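Local coordinates for putative peptidyl-arginine deiminase family protein (Campylobacter jejuni subsp. jejuni serotype O:2, PDB 6B2W) that probably hydrolyses agmatine to N-carbamoylputrescine in polyamine biosynthesis, and is seen here with its substrate agmatine bound and a potassium ion, at residues L251-P256 / E291-R296. The protein carries 1 engineered substitution. Residues are numbered along the deposited sequence; the frame is centred on the assembly and turned at random.
Sequences LELPIP and EIIAKR
The segment 251-254 of strand 249-254 runs nearly antiparallel to residues 291-296 of helix 289-300, the short axes making an angle of 162° and coming within 8.5 Å. The CA atoms of Leu253 and Ile293 are 5.9 Å apart. The polar part of the contact is made by Arg296. Its CG stands anti to the carbonyl carbon and the chain is drawn out straight beyond it, a shape that carries the guanidinium across to the strand backbone, where Arg296 NH1 donates to Glu252 O at 2.9 Å. The N-H...O angle is 151°; the oxygen lies in the guanidinium plane, whereas the donor stands above the carbonyl plane rather than on a lone pair. Arg296 NH1 is gripped a second time by a water that accepts from it at 2.9 Å and donates to Glu252 OE1, so main chain and side chain of one glutamate both restrain the arginine tip. The other carboxylate oxygen, Glu252 OE2, is salt-bridged to Lys240. Pro254 CD lies 3.5 Å from Arg296 NH1, and Ile292 CG2 rests over one guanidinium face, toward the outer part of the group.

The rest of the contact is apolar. Ile293 turns its CG2 branch to the strand, touching Pro254 CD at 3.9 Å, and Leu253 CD2 meets Ile293 CB at 4.0 Å, the two side chains crossing at about a right angle. Farther along, Leu251 CD2 packs on Arg296 CB at 3.9 Å.

Such helix-on-sheet packing fits the alpha/beta-propeller (pentein) fold of the guanidino-group-modifying enzymes: edge strand 249-254 pairs in parallel with strand 219-224, while Leu251 and Leu253 reach Leu297 farther along helix 289-300. Ile293 also touches Val282, so the helix also contacts strand 279-284.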
ATOM      1  N   LEU A 251     -18.517   0.258  -2.089  1.00 25.94           N
ATOM      2  CA  LEU A 251     -18.620  -0.935  -1.247  1.00 25.48           C
ATOM      3  C   LEU A 251     -18.090  -0.558   0.130  1.00 25.12           C
ATOM      4  O   LEU A 251     -16.990  -0.023   0.242  1.00 25.30           O
ATOM      5  CB  LEU A 251     -17.801  -2.080  -1.853  1.00 25.39           C
ATOM      6  CG  LEU A 251     -18.002  -3.490  -1.284  1.00 25.33           C
ATOM      7  CD1 LEU A 251     -17.673  -4.548  -2.329  1.00 25.13           C
ATOM      8  CD2 LEU A 251     -17.174  -3.715  -0.026  1.00 25.49           C
ATOM      9  N   GLU A 252     -18.867  -0.824   1.176  1.00 24.69           N
ATOM     10  CA  GLU A 252     -18.538  -0.324   2.512  1.00 24.33           C
ATOM     11  C   GLU A 252     -17.732  -1.325   3.345  1.00 23.59           C
ATOM     12  O   GLU A 252     -18.048  -2.515   3.390  1.00 23.47           O
ATOM     13  CB  GLU A 252     -19.811   0.112   3.245  1.00 24.76           C
ATOM     14  CG  GLU A 252     -20.464   1.329   2.599  1.00 25.23           C
ATOM     15  CD  GLU A 252     -21.559   1.964   3.440  1.00 25.42           C
ATOM     16  OE1 GLU A 252     -22.179   1.262   4.271  1.00 25.91           O
ATOM     17  OE2 GLU A 252     -21.799   3.177   3.263  1.00 25.25           O
ATOM     18  N   LEU A 253     -16.682  -0.820   3.989  1.00 22.89           N
ATOM     19  CA  LEU A 253     -15.782  -1.619   4.819  1.00 22.49           C
ATOM     20  C   LEU A 253     -15.849  -1.117   6.265  1.00 22.51           C
ATOM     21  O   LEU A 253     -14.984  -0.352   6.700  1.00 21.81           O
ATOM     22  CB  LEU A 253     -14.348  -1.513   4.290  1.00 22.12           C
ATOM     23  CG  LEU A 253     -14.117  -1.982   2.852  1.00 21.97           C
ATOM     24  CD1 LEU A 253     -12.743  -1.559   2.367  1.00 21.86           C
ATOM     25  CD2 LEU A 253     -14.282  -3.490   2.743  1.00 22.01           C
ATOM     26  N   PRO A 254     -16.886  -1.540   7.018  1.00 22.74           N
ATOM     27  CA  PRO A 254     -17.029  -1.056   8.394  1.00 22.83           C
ATOM     28  C   PRO A 254     -15.826  -1.416   9.257  1.00 22.91           C
ATOM     29  O   PRO A 254     -15.411  -2.571   9.279  1.00 22.46           O
ATOM     30  CB  PRO A 254     -18.293  -1.772   8.894  1.00 22.61           C
ATOM     31  CG  PRO A 254     -18.435  -2.963   8.017  1.00 22.53           C
ATOM     32  CD  PRO A 254     -17.931  -2.522   6.676  1.00 22.61           C
ATOM     33  N   ILE A 255     -15.272  -0.428   9.954  1.00 23.54           N
ATOM     34  CA  ILE A 255     -14.114  -0.667  10.814  1.00 23.91           C
ATOM     35  C   ILE A 255     -14.489  -1.558  11.996  1.00 24.32           C
ATOM     36  O   ILE A 255     -15.664  -1.627  12.373  1.00 23.86           O
ATOM     37  CB  ILE A 255     -13.484   0.640  11.343  1.00 23.95           C
ATOM     38  CG1 ILE A 255     -14.470   1.426  12.222  1.00 24.21           C
ATOM     39  CG2 ILE A 255     -12.984   1.484  10.180  1.00 24.13           C
ATOM     40  CD1 ILE A 255     -13.827   2.548  13.014  1.00 24.24           C
ATOM     41  N   PRO A 256     -13.495  -2.249  12.583  1.00 24.98           N
ATOM     42  CA  PRO A 256     -13.785  -3.063  13.759  1.00 25.41           C
ATOM     43  C   PRO A 256     -14.067  -2.216  14.991  1.00 26.00           C
ATOM     44  O   PRO A 256     -13.796  -1.011  15.004  1.00 25.71           O
ATOM     45  CB  PRO A 256     -12.491  -3.869  13.973  1.00 25.22           C
ATOM     46  CG  PRO A 256     -11.690  -3.700  12.734  1.00 25.12           C
ATOM     47  CD  PRO A 256     -12.082  -2.366  12.183  1.00 25.09           C
ATOM     48  N   GLU A 291     -15.707 -11.392   8.662  1.00 25.85           N
ATOM     49  CA  GLU A 291     -16.585 -12.184   7.810  1.00 26.91           C
ATOM     50  C   GLU A 291     -17.388 -11.287   6.880  1.00 26.25           C
ATOM     51  O   GLU A 291     -17.537 -11.584   5.698  1.00 25.80           O
ATOM     52  CB  GLU A 291     -17.539 -13.027   8.660  1.00 28.60           C
ATOM     53  CG  GLU A 291     -18.556 -13.817   7.848  1.00 30.61           C
ATOM     54  CD  GLU A 291     -19.554 -14.572   8.705  1.00 32.58           C
ATOM     55  OE1 GLU A 291     -19.632 -14.298   9.924  1.00 34.84           O
ATOM     56  OE2 GLU A 291     -20.269 -15.438   8.153  1.00 34.01           O
ATOM     57  N   ILE A 292     -17.905 -10.189   7.421  1.00 25.80           N
ATOM     58  CA  ILE A 292     -18.785  -9.311   6.661  1.00 25.51           C
ATOM     59  C   ILE A 292     -18.064  -8.679   5.470  1.00 24.80           C
ATOM     60  O   ILE A 292     -18.590  -8.695   4.356  1.00 25.09           O
ATOM     61  CB  ILE A 292     -19.421  -8.231   7.563  1.00 25.83           C
ATOM     62  CG1 ILE A 292     -20.427  -8.889   8.516  1.00 26.09           C
ATOM     63  CG2 ILE A 292     -20.114  -7.161   6.723  1.00 25.73           C
ATOM     64  CD1 ILE A 292     -20.896  -7.995   9.644  1.00 26.41           C
ATOM     65  N   ILE A 293     -16.870  -8.133   5.700  1.00 23.95           N
ATOM     66  CA  ILE A 293     -16.098  -7.510   4.616  1.00 23.46           C
ATOM     67  C   ILE A 293     -15.584  -8.551   3.617  1.00 23.29           C
ATOM     68  O   ILE A 293     -15.471  -8.261   2.429  1.00 23.12           O
ATOM     69  CB  ILE A 293     -14.927  -6.618   5.126  1.00 23.27           C
ATOM     70  CG1 ILE A 293     -13.841  -7.438   5.834  1.00 23.23           C
ATOM     71  CG2 ILE A 293     -15.440  -5.499   6.025  1.00 23.07           C
ATOM     72  CD1 ILE A 293     -12.630  -7.735   4.974  1.00 23.32           C
ATOM     73  N   ALA A 294     -15.291  -9.761   4.096  1.00 23.43           N
ATOM     74  CA  ALA A 294     -14.824 -10.846   3.224  1.00 23.44           C
ATOM     75  C   ALA A 294     -15.920 -11.312   2.265  1.00 23.67           C
ATOM     76  O   ALA A 294     -15.649 -11.569   1.095  1.00 23.26           O
ATOM     77  CB  ALA A 294     -14.305 -12.016   4.047  1.00 23.16           C
ATOM     78  N   LYS A 295     -17.151 -11.411   2.762  1.00 24.21           N
ATOM     79  CA  LYS A 295     -18.292 -11.795   1.929  1.00 24.97           C
ATOM     80  C   LYS A 295     -18.628 -10.719   0.894  1.00 24.70           C
ATOM     81  O   LYS A 295     -18.890 -11.033  -0.269  1.00 24.03           O
ATOM     82  CB  LYS A 295     -19.523 -12.113   2.794  1.00 25.61           C
ATOM     83  CG  LYS A 295     -19.323 -13.325   3.695  1.00 26.18           C
ATOM     84  CD  LYS A 295     -20.622 -14.005   4.098  1.00 26.84           C
ATOM     85  CE  LYS A 295     -21.371 -13.257   5.188  1.00 27.44           C
ATOM     86  NZ  LYS A 295     -22.275 -14.173   5.949  1.00 27.81           N
ATOM     87  N   ARG A 296     -18.609  -9.457   1.320  1.00 24.91           N
ATOM     88  CA  ARG A 296     -18.904  -8.331   0.429  1.00 25.02           C
ATOM     89  C   ARG A 296     -17.909  -8.246  -0.725  1.00 25.56           C
ATOM     90  O   ARG A 296     -18.299  -8.204  -1.898  1.00 25.50           O
ATOM     91  CB  ARG A 296     -18.900  -7.005   1.199  1.00 24.89           C
ATOM     92  CG  ARG A 296     -20.213  -6.688   1.886  1.00 24.99           C
ATOM     93  CD  ARG A 296     -20.152  -5.370   2.648  1.00 24.94           C
ATOM     94  NE  ARG A 296     -21.283  -5.234   3.563  1.00 24.72           N
ATOM     95  CZ  ARG A 296     -21.448  -4.239   4.431  1.00 24.65           C
ATOM     96  NH1 ARG A 296     -20.557  -3.260   4.524  1.00 24.50           N
ATOM     97  NH2 ARG A 296     -22.521  -4.226   5.217  1.00 24.79           N
TER
HETATM   98  O   HOH W   1     -21.777  -1.109   6.119  1.00 21.74           O